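Local coordinates for protein uncharacterized metal-dependent hydrolase (Pyrococcus horikoshii, PDB 3IGH) that is uncharacterized but probably hydrolyses carbon-nitrogen bonds other than peptide bonds, as a metal-dependent member of the amidohydrolase family, at residues Phe104-Gln110 with Phe130-Phe136; His137-Ala141 with Thr161-Glu166; Leu91-Lys96 with Glu121-Ile125. One frame throughout, in Å; residues are numbered along the deposited sequence. Where two conformers were deposited one is given.

From the N terminus, contact 3 opens first, on helix 88-96, and contact 1 opens on the next element, strand 103-108. Contact 3 then closes at 121-125 before contact 1 closes at 130-136, so these two loops cross along the chain. Contact 2 follows in series: 137-141 begins where contact 1 ends, and its loop is closed by 161-166. Contacts 1 and 2 join neighbouring strands of one mixed sheet, with R133 N and I131 N probably bonded to V138 O and V140 O, while contact 3 packs helix 88-96 against the turn after helix 119-122, next to the sheet. I131 meets L91, L95 and L122, and V140 also touches L122, which places all three contacts around a common apolar layer.

Contact 1. Residues Phe104-Gln110 with Phe130-Phe136; sequences FGFGWDQ and FIYRKCF. With SO4 (sulfate ion), chain I.
The indole of W108 is bonded to the backbone of I131 from an unusual side: NE1 donates to I131 O at 3.1 Å, almost straight at 175°, yet the donor stands far above the carbonyl plane. The first torsion puts CG between the backbone N and the carbonyl carbon (chi1 63°), which folds the ring back across strand 129-133. R133 CA then sits 3.6 Å from the centroid of the five-membered ring, a CH-pi contact over the face, and R133 CB and CG continue over the six-membered ring. The extended R133 chain carries its guanidinium, turned 86° from the indole plane, to Q110. In one of two modelled conformers of Q110, R133 NE points straight at a lone pair of OE1, 2.8 Å away and in the guanidinium plane, and Q110 NE2 reaches O4 of a sulfate, probably from the crystallisation liquor, that W116 also binds. D109 OD1 adds a salt bridge to R133 NH2 at 3.5 Å while also capping D111 N. A leucine in place of W108 would probably deprive I131 O of this donor and leave the R133 chain without the flat surface it lies on. G105 N to F130 O (3.0 Å) and Y132 N to G105 O (2.9 Å) fix the parallel register, which then shifts by one before W108 pairs with R133, and K134 N to W108 O (2.8 Å) closes the far end. G107, with a positive phi, lies within this shift. Such a register change is a beta bulge, here in a parallel strand pair of a six-stranded mixed sheet.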
loop_
_atom_site.group_PDB
_atom_site.type_symbol
_atom_site.label_atom_id
_atom_site.label_comp_id
_atom_site.label_asym_id
_atom_site.label_seq_id
_atom_site.Cartn_x
_atom_site.Cartn_y
_atom_site.Cartn_z
ATOM N N PHE A 104 -3.869 -33.406 1.631
ATOM C CA PHE A 104 -2.517 -33.270 2.159
ATOM C C PHE A 104 -2.477 -33.899 3.549
ATOM O O PHE A 104 -3.390 -33.708 4.352
ATOM C CB PHE A 104 -2.101 -31.794 2.245
ATOM C CG PHE A 104 -1.841 -31.142 0.911
ATOM C CD1 PHE A 104 -0.669 -31.408 0.204
ATOM C CD2 PHE A 104 -2.753 -30.234 0.378
ATOM C CE1 PHE A 104 -0.419 -30.793 -1.026
ATOM C CE2 PHE A 104 -2.513 -29.612 -0.850
ATOM C CZ PHE A 104 -1.342 -29.894 -1.552
ATOM N N GLY A 105 -1.419 -34.653 3.819
ATOM C CA GLY A 105 -1.242 -35.283 5.112
ATOM C C GLY A 105 0.176 -35.120 5.611
ATOM O O GLY A 105 1.075 -34.769 4.845
ATOM N N PHE A 106 0.382 -35.396 6.895
ATOM C CA PHE A 106 1.709 -35.259 7.500
ATOM C C PHE A 106 1.861 -36.208 8.685
ATOM O O PHE A 106 0.870 -36.631 9.287
ATOM C CB PHE A 106 1.965 -33.804 7.961
ATOM C CG PHE A 106 1.289 -33.447 9.268
ATOM C CD1 PHE A 106 1.987 -33.528 10.478
ATOM C CD2 PHE A 106 -0.040 -33.043 9.290
ATOM C CE1 PHE A 106 1.361 -33.222 11.686
ATOM C CE2 PHE A 106 -0.666 -32.720 10.487
ATOM C CZ PHE A 106 0.033 -32.817 11.689
ATOM N N GLY A 107 3.112 -36.509 9.023
ATOM C CA GLY A 107 3.424 -37.136 10.297
ATOM C C GLY A 107 3.505 -38.649 10.353
ATOM O O GLY A 107 3.712 -39.198 11.435
ATOM N N TRP A 108 3.357 -39.334 9.217
ATOM C CA TRP A 108 3.456 -40.803 9.225
ATOM C C TRP A 108 4.889 -41.255 9.452
ATOM O O TRP A 108 5.835 -40.523 9.172
ATOM C CB TRP A 108 2.872 -41.447 7.945
ATOM C CG TRP A 108 3.586 -41.082 6.662
ATOM C CD1 TRP A 108 3.208 -40.110 5.779
ATOM C CD2 TRP A 108 4.777 -41.676 6.116
ATOM N NE1 TRP A 108 4.093 -40.049 4.735
ATOM C CE2 TRP A 108 5.058 -41.005 4.904
ATOM C CE3 TRP A 108 5.631 -42.710 6.525
ATOM C CZ2 TRP A 108 6.162 -41.326 4.105
ATOM C CZ3 TRP A 108 6.727 -43.027 5.729
ATOM C CH2 TRP A 108 6.980 -42.342 4.531
ATOM N N ASP A 109 5.044 -42.487 9.935
ATOM C CA ASP A 109 6.355 -43.043 10.224
ATOM C C ASP A 109 6.285 -44.538 9.934
ATOM O O ASP A 109 5.410 -45.224 10.476
ATOM C CB ASP A 109 6.691 -42.795 11.709
ATOM C CG ASP A 109 8.067 -43.324 12.124
ATOM O OD1 ASP A 109 8.808 -43.933 11.316
ATOM O OD2 ASP A 109 8.428 -43.102 13.299
ATOM N N GLN A 110 7.221 -45.031 9.115
ATOM C CA GLN A 110 7.261 -46.457 8.755
ATOM C C GLN A 110 7.503 -47.344 9.980
ATOM O O GLN A 110 7.090 -48.498 9.995
ATOM C CB GLN A 110 8.286 -46.751 7.640
ATOM C CG GLN A 110 9.777 -46.605 8.011
ATOM C CD GLN A 110 10.305 -45.187 7.842
ATOM O OE1 GLN A 110 9.544 -44.215 7.830
ATOM N NE2 GLN A 110 11.620 -45.067 7.702
ATOM N N PHE A 130 -1.028 -36.331 -1.206
ATOM C CA PHE A 130 0.386 -36.058 -0.997
ATOM C C PHE A 130 0.630 -36.110 0.515
ATOM O O PHE A 130 0.053 -35.317 1.264
ATOM C CB PHE A 130 0.725 -34.674 -1.560
ATOM C CG PHE A 130 2.193 -34.338 -1.524
ATOM C CD1 PHE A 130 3.018 -34.689 -2.580
ATOM C CD2 PHE A 130 2.745 -33.651 -0.440
ATOM C CE1 PHE A 130 4.367 -34.378 -2.570
ATOM C CE2 PHE A 130 4.101 -33.339 -0.418
ATOM C CZ PHE A 130 4.911 -33.695 -1.489
ATOM N N ILE A 131 1.447 -37.058 0.973
ATOM C CA ILE A 131 1.622 -37.249 2.428
ATOM C C ILE A 131 3.069 -37.161 2.896
ATOM O O ILE A 131 3.928 -37.950 2.493
ATOM C CB ILE A 131 0.916 -38.532 2.980
ATOM C CG1 ILE A 131 1.403 -39.812 2.276
ATOM C CG2 ILE A 131 -0.596 -38.402 2.866
ATOM C CD1 ILE A 131 1.023 -41.103 3.014
ATOM N N TYR A 132 3.327 -36.182 3.762
ATOM C CA TYR A 132 4.653 -35.990 4.326
ATOM C C TYR A 132 4.924 -37.010 5.417
ATOM O O TYR A 132 4.071 -37.252 6.267
ATOM C CB TYR A 132 4.761 -34.611 4.958
ATOM C CG TYR A 132 4.905 -33.474 3.987
ATOM C CD1 TYR A 132 6.140 -33.192 3.392
ATOM C CD2 TYR A 132 3.818 -32.650 3.689
ATOM C CE1 TYR A 132 6.281 -32.119 2.508
ATOM C CE2 TYR A 132 3.949 -31.578 2.805
ATOM C CZ TYR A 132 5.181 -31.317 2.226
ATOM O OH TYR A 132 5.305 -30.262 1.355
ATOM N N ARG A 133 6.120 -37.588 5.384
ATOM C CA ARG A 133 6.647 -38.342 6.518
ATOM C C ARG A 133 6.911 -37.373 7.661
ATOM O O ARG A 133 7.144 -36.183 7.433
ATOM C CB ARG A 133 7.964 -39.029 6.144
ATOM C CG ARG A 133 8.455 -40.061 7.180
ATOM C CD ARG A 133 9.827 -40.634 6.854
ATOM N NE ARG A 133 10.283 -41.475 7.960
ATOM C CZ ARG A 133 11.012 -41.049 8.992
ATOM N NH1 ARG A 133 11.407 -39.783 9.070
ATOM N NH2 ARG A 133 11.357 -41.897 9.949
ATOM N N LYS A 134 6.828 -37.884 8.886
ATOM C CA LYS A 134 7.398 -37.249 10.074
ATOM C C LYS A 134 8.732 -36.583 9.709
ATOM O O LYS A 134 9.573 -37.192 9.040
ATOM C CB LYS A 134 7.599 -38.342 11.136
ATOM C CG LYS A 134 8.099 -37.896 12.488
ATOM C CD LYS A 134 8.668 -39.081 13.262
ATOM C CE LYS A 134 10.122 -39.349 12.888
ATOM N NZ LYS A 134 10.781 -40.252 13.869
ATOM N N CYS A 135 8.893 -35.322 10.115
ATOM C CA CYS A 135 10.108 -34.505 9.854
ATOM C C CYS A 135 10.196 -33.853 8.470
ATOM O O CYS A 135 11.129 -33.092 8.206
ATOM C CB CYS A 135 11.420 -35.243 10.212
ATOM S SG CYS A 135 11.448 -35.912 11.903
ATOM N N PHE A 136 9.229 -34.163 7.599
ATOM C CA PHE A 136 8.992 -33.448 6.335
ATOM C C PHE A 136 10.157 -33.497 5.327
ATOM O O PHE A 136 10.323 -32.576 4.529
ATOM C CB PHE A 136 8.568 -31.981 6.598
ATOM C CG PHE A 136 7.280 -31.831 7.388
ATOM C CD1 PHE A 136 6.066 -31.652 6.732
ATOM C CD2 PHE A 136 7.288 -31.839 8.783
ATOM C CE1 PHE A 136 4.881 -31.505 7.440
ATOM C CE2 PHE A 136 6.108 -31.698 9.506
ATOM C CZ PHE A 136 4.897 -31.527 8.832
HETATM S S SO4 I . 13.842 -47.842 6.921
HETATM O O1 SO4 I . 12.941 -48.881 6.418
HETATM O O2 SO4 I . 15.191 -48.383 7.067
HETATM O O3 SO4 I . 13.867 -46.729 5.974
HETATM O O4 SO4 I . 13.375 -47.375 8.225
HETATM O O HOH W 1 5.376 -34.779 8.738
#

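Contact 2. Residues His137-Ala141 with Thr161-Glu166; sequences HVAVA and TGIIKE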
loop_
_atom_site.group_PDB
_atom_site.type_symbol
_atom_site.label_atom_id
_atom_site.label_comp_id
_atom_site.label_asym_id
_atom_site.label_seq_id
_atom_site.Cartn_x
_atom_site.Cartn_y
_atom_site.Cartn_z
ATOM N N HIS A 137 10.962 -34.561 5.362
ATOM C CA HIS A 137 12.062 -34.701 4.400
ATOM C C HIS A 137 11.755 -35.739 3.316
ATOM O O HIS A 137 12.527 -35.900 2.368
ATOM C CB HIS A 137 13.386 -35.037 5.102
ATOM C CG HIS A 137 13.790 -34.042 6.148
ATOM N ND1 HIS A 137 14.008 -32.710 5.866
ATOM C CD2 HIS A 137 14.032 -34.190 7.473
ATOM C CE1 HIS A 137 14.353 -32.077 6.975
ATOM N NE2 HIS A 137 14.376 -32.953 7.964
ATOM N N VAL A 138 10.631 -36.438 3.469
ATOM C CA VAL A 138 10.177 -37.450 2.512
ATOM C C VAL A 138 8.659 -37.343 2.383
ATOM O O VAL A 138 7.960 -37.037 3.359
ATOM C CB VAL A 138 10.542 -38.919 2.975
ATOM C CG1 VAL A 138 10.043 -39.957 1.976
ATOM C CG2 VAL A 138 12.039 -39.109 3.173
ATOM N N ALA A 139 8.146 -37.598 1.178
ATOM C CA ALA A 139 6.715 -37.693 0.958
ATOM C C ALA A 139 6.354 -38.825 0.009
ATOM O O ALA A 139 7.190 -39.294 -0.760
ATOM C CB ALA A 139 6.168 -36.374 0.426
ATOM N N VAL A 140 5.102 -39.265 0.084
ATOM C CA VAL A 140 4.569 -40.241 -0.863
ATOM C C VAL A 140 3.322 -39.648 -1.507
ATOM O O VAL A 140 2.539 -38.952 -0.847
ATOM C CB VAL A 140 4.237 -41.619 -0.201
ATOM C CG1 VAL A 140 3.947 -42.681 -1.266
ATOM C CG2 VAL A 140 5.383 -42.105 0.668
ATOM N N ALA A 141 3.147 -39.923 -2.798
ATOM C CA ALA A 141 2.007 -39.425 -3.555
ATOM C C ALA A 141 1.359 -40.528 -4.402
ATOM O O ALA A 141 2.052 -41.433 -4.873
ATOM C CB ALA A 141 2.451 -38.252 -4.436
ATOM N N THR A 161 7.048 -46.609 -6.440
ATOM C CA THR A 161 6.603 -46.575 -5.037
ATOM C C THR A 161 5.964 -45.236 -4.664
ATOM O O THR A 161 5.251 -45.136 -3.665
ATOM C CB THR A 161 7.764 -46.850 -4.069
ATOM O OG1 THR A 161 8.793 -45.882 -4.282
ATOM C CG2 THR A 161 8.336 -48.252 -4.284
ATOM N N GLY A 162 6.229 -44.211 -5.472
ATOM C CA GLY A 162 5.672 -42.878 -5.242
ATOM C C GLY A 162 6.444 -42.059 -4.222
ATOM O O GLY A 162 5.955 -41.022 -3.771
ATOM N N ILE A 163 7.652 -42.516 -3.882
ATOM C CA ILE A 163 8.483 -41.893 -2.843
ATOM C C ILE A 163 9.320 -40.748 -3.398
ATOM O O ILE A 163 10.080 -40.921 -4.356
ATOM C CB ILE A 163 9.389 -42.930 -2.126
ATOM C CG1 ILE A 163 8.523 -43.892 -1.300
ATOM C CG2 ILE A 163 10.429 -42.233 -1.238
ATOM C CD1 ILE A 163 9.216 -45.178 -0.894
ATOM N N ILE A 164 9.160 -39.580 -2.774
ATOM C CA ILE A 164 9.771 -38.339 -3.210
ATOM C C ILE A 164 10.636 -37.811 -2.059
ATOM O O ILE A 164 10.143 -37.620 -0.943
ATOM C CB ILE A 164 8.671 -37.291 -3.546
ATOM C CG1 ILE A 164 7.653 -37.851 -4.552
ATOM C CG2 ILE A 164 9.286 -36.029 -4.092
ATOM C CD1 ILE A 164 6.299 -37.159 -4.508
ATOM N N LYS A 165 11.915 -37.567 -2.335
ATOM C CA LYS A 165 12.852 -37.115 -1.305
ATOM C C LYS A 165 13.883 -36.142 -1.860
ATOM O O LYS A 165 13.959 -35.936 -3.073
ATOM C CB LYS A 165 13.549 -38.313 -0.638
ATOM C CG LYS A 165 14.352 -39.202 -1.588
ATOM C CD LYS A 165 14.849 -40.462 -0.883
ATOM C CE LYS A 165 15.668 -41.343 -1.817
ATOM N NZ LYS A 165 16.949 -40.697 -2.210
ATOM N N GLU A 166 14.660 -35.549 -0.952
ATOM C CA GLU A 166 15.767 -34.639 -1.278
ATOM C C GLU A 166 15.374 -33.518 -2.246
ATOM O O GLU A 166 14.456 -32.745 -1.947
ATOM C CB GLU A 166 17.008 -35.427 -1.730
ATOM C CG GLU A 166 17.569 -36.353 -0.633
ATOM C CD GLU A 166 18.725 -37.234 -1.104
ATOM O OE1 GLU A 166 19.639 -36.725 -1.792
ATOM O OE2 GLU A 166 18.726 -38.439 -0.770
#
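A139 and I164 form the antiparallel hydrogen-bonded pair at the middle of this contact: A139 N donates to I164 O at 2.9 Å, and I164 N returns a bond to A139 O at 2.8 Å, nearly along the C=O axis. A longer bond, A141 N to G162 O at 3.2 Å, continues the register toward the end of strand 138-141. The short strand axes run 150° apart, so the pairing is antiparallel but clearly twisted. From the backbone outward, the I164 side chain can be traced atom by atom. CB lies 3.7 Å from A139 O; CG1, anti to the carbonyl carbon (chi1 -54°), still passes that same oxygen; and CD1 ends 4.0 Å from A141 CB. Beyond the two segments the side chain also packs on L151, on F130 of the neighbouring strand 129-133 and on L146 of helix 143-149. The other face carries V138, V140, I163 and K165, whose end leads away. I163 spans both valines, CG2 meeting V138 CG1 at 4.0 Å and CG1 meeting V140 CG2 at 4.1 Å, and W116 touches this group as well. G162 has a positive phi (82°), and a beta carbon there would run into A141 O; together with I163 it faces D158 in a G1 beta bulge. Charge is confined to the margin, where K165 pairs with D156 and more weakly with E166. The chemistry implies a register set by backbone bonds and two faces lined mainly by aliphatic groups, the A139/I164 face buried and the valine face partly exposed, with no side-chain polar bond between the segments.

Contact 3. Residues Leu91-Lys96 with Glu121-Ile125; sequences LIQRLK and ELNAI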
loop_
_atom_site.group_PDB
_atom_site.type_symbol
_atom_site.label_atom_id
_atom_site.label_comp_id
_atom_site.label_asym_id
_atom_site.label_seq_id
_atom_site.Cartn_x
_atom_site.Cartn_y
_atom_site.Cartn_z
ATOM N N LEU A 91 -3.994 -45.522 8.198
ATOM C CA LEU A 91 -3.548 -44.385 7.394
ATOM C C LEU A 91 -4.548 -44.039 6.283
ATOM O O LEU A 91 -4.913 -42.871 6.126
ATOM C CB LEU A 91 -2.143 -44.667 6.839
ATOM C CG LEU A 91 -1.380 -43.658 5.976
ATOM C CD1 LEU A 91 0.082 -43.616 6.381
ATOM C CD2 LEU A 91 -1.506 -43.999 4.487
ATOM N N ILE A 92 -5.012 -45.054 5.546
ATOM C CA ILE A 92 -5.987 -44.855 4.460
ATOM C C ILE A 92 -7.329 -44.371 5.017
ATOM O O ILE A 92 -7.979 -43.503 4.432
ATOM C CB ILE A 92 -6.176 -46.149 3.585
ATOM C CG1 ILE A 92 -4.848 -46.606 2.964
ATOM C CG2 ILE A 92 -7.248 -45.960 2.500
ATOM C CD1 ILE A 92 -4.237 -45.657 1.942
ATOM N N GLN A 93 -7.721 -44.920 6.163
ATOM C CA GLN A 93 -8.956 -44.534 6.831
ATOM C C GLN A 93 -8.956 -43.040 7.189
ATOM O O GLN A 93 -9.955 -42.346 6.961
ATOM C CB GLN A 93 -9.175 -45.405 8.071
ATOM C CG GLN A 93 -10.611 -45.430 8.585
ATOM C CD GLN A 93 -10.793 -46.302 9.827
ATOM O OE1 GLN A 93 -11.921 -46.633 10.203
ATOM N NE2 GLN A 93 -9.685 -46.676 10.468
ATOM N N ARG A 94 -7.825 -42.554 7.711
ATOM C CA ARG A 94 -7.654 -41.133 8.051
ATOM C C ARG A 94 -7.708 -40.236 6.817
ATOM O O ARG A 94 -8.377 -39.194 6.822
ATOM C CB ARG A 94 -6.337 -40.904 8.803
ATOM C CG ARG A 94 -6.303 -41.504 10.202
ATOM C CD ARG A 94 -5.026 -41.135 10.941
ATOM N NE ARG A 94 -4.861 -41.931 12.153
ATOM C CZ ARG A 94 -4.030 -41.636 13.149
ATOM N NH1 ARG A 94 -3.278 -40.541 13.106
ATOM N NH2 ARG A 94 -3.964 -42.439 14.203
ATOM N N LEU A 95 -7.019 -40.651 5.760
ATOM C CA LEU A 95 -6.991 -39.877 4.519
ATOM C C LEU A 95 -8.352 -39.801 3.820
ATOM O O LEU A 95 -8.676 -38.787 3.196
ATOM C CB LEU A 95 -5.912 -40.407 3.575
ATOM C CG LEU A 95 -4.481 -40.191 4.065
ATOM C CD1 LEU A 95 -3.522 -40.984 3.223
ATOM C CD2 LEU A 95 -4.100 -38.691 4.085
ATOM N N LYS A 96 -9.153 -40.859 3.954
ATOM C CA LYS A 96 -10.514 -40.880 3.405
ATOM C C LYS A 96 -11.473 -39.908 4.103
ATOM O O LYS A 96 -12.463 -39.489 3.512
ATOM C CB LYS A 96 -11.085 -42.303 3.409
ATOM C CG LYS A 96 -10.556 -43.171 2.277
ATOM C CD LYS A 96 -11.365 -44.452 2.124
ATOM C CE LYS A 96 -10.895 -45.257 0.918
ATOM N NZ LYS A 96 -11.719 -46.478 0.711
ATOM N N GLU A 121 -1.114 -48.058 -2.796
ATOM C CA GLU A 121 -2.034 -48.060 -1.647
ATOM C C GLU A 121 -2.843 -46.767 -1.575
ATOM O O GLU A 121 -4.034 -46.774 -1.251
ATOM C CB GLU A 121 -1.264 -48.275 -0.341
ATOM C CG GLU A 121 -0.695 -49.684 -0.169
ATOM C CD GLU A 121 0.519 -49.744 0.756
ATOM O OE1 GLU A 121 1.083 -50.846 0.905
ATOM O OE2 GLU A 121 0.920 -48.702 1.328
ATOM N N LEU A 122 -2.192 -45.660 -1.920
ATOM C CA LEU A 122 -2.831 -44.349 -1.877
ATOM C C LEU A 122 -3.771 -44.113 -3.066
ATOM O O LEU A 122 -4.573 -43.173 -3.047
ATOM C CB LEU A 122 -1.770 -43.252 -1.795
ATOM C CG LEU A 122 -0.873 -43.256 -0.553
ATOM C CD1 LEU A 122 0.227 -42.214 -0.704
ATOM C CD2 LEU A 122 -1.680 -43.023 0.711
ATOM N N ASN A 123 -3.676 -44.969 -4.086
ATOM C CA ASN A 123 -4.620 -44.944 -5.216
ATOM C C ASN A 123 -6.060 -45.272 -4.807
ATOM O O ASN A 123 -7.004 -44.947 -5.532
ATOM C CB ASN A 123 -4.145 -45.854 -6.358
ATOM C CG ASN A 123 -3.021 -45.235 -7.177
ATOM O OD1 ASN A 123 -2.861 -44.012 -7.223
ATOM N ND2 ASN A 123 -2.237 -46.082 -7.832
ATOM N N ALA A 124 -6.220 -45.878 -3.628
ATOM C CA ALA A 124 -7.536 -46.177 -3.046
ATOM C C ALA A 124 -8.349 -44.929 -2.682
ATOM O O ALA A 124 -9.565 -45.000 -2.510
ATOM C CB ALA A 124 -7.388 -47.084 -1.830
ATOM N N ILE A 125 -7.673 -43.790 -2.549
ATOM C CA ILE A 125 -8.353 -42.516 -2.339
ATOM C C ILE A 125 -8.541 -41.852 -3.701
ATOM O O ILE A 125 -7.575 -41.676 -4.448
ATOM C CB ILE A 125 -7.554 -41.600 -1.386
ATOM C CG1 ILE A 125 -7.338 -42.300 -0.040
ATOM C CG2 ILE A 125 -8.285 -40.278 -1.166
ATOM C CD1 ILE A 125 -5.890 -42.397 0.366
#
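L122 O is gripped by two donors on its own side of the contact, I125 N at 3.2 Å and the side-chain ND2 of N142, while the L122 side chain reaches across to L95. The I125 bond closes a type I beta turn, and that turn presents L122 and I125 together to helix 88-96. L122 CD2 does most of the touching for its residue: it meets L95 CD1 at 3.7 Å and L91 CD2 and I92 CD1 at 3.9 Å each. These residues come from successive turns of the helix, L91 and L95 being joined by an L95 N to L91 O bond. L91 also packs on I131 and W108, so helix 88-96 and the turn after helix 119-122 lie on one face of the mixed sheet that holds strands 103-108 and 129-133. I125 inserts from farther along: its CD1 lies 3.8 Å from L95 CB, and the two side chains cross at about a right angle. Its CG1 meets K96 CG at 4.1 Å, the two chains crossing at a slant. I92 CD1, brought forward by a bend in its chain (chi2 -66°), also approaches E121 O at 3.4 Å. At the solvent-exposed K96, the extended chain brings CE within 3.7 Å of A124 O.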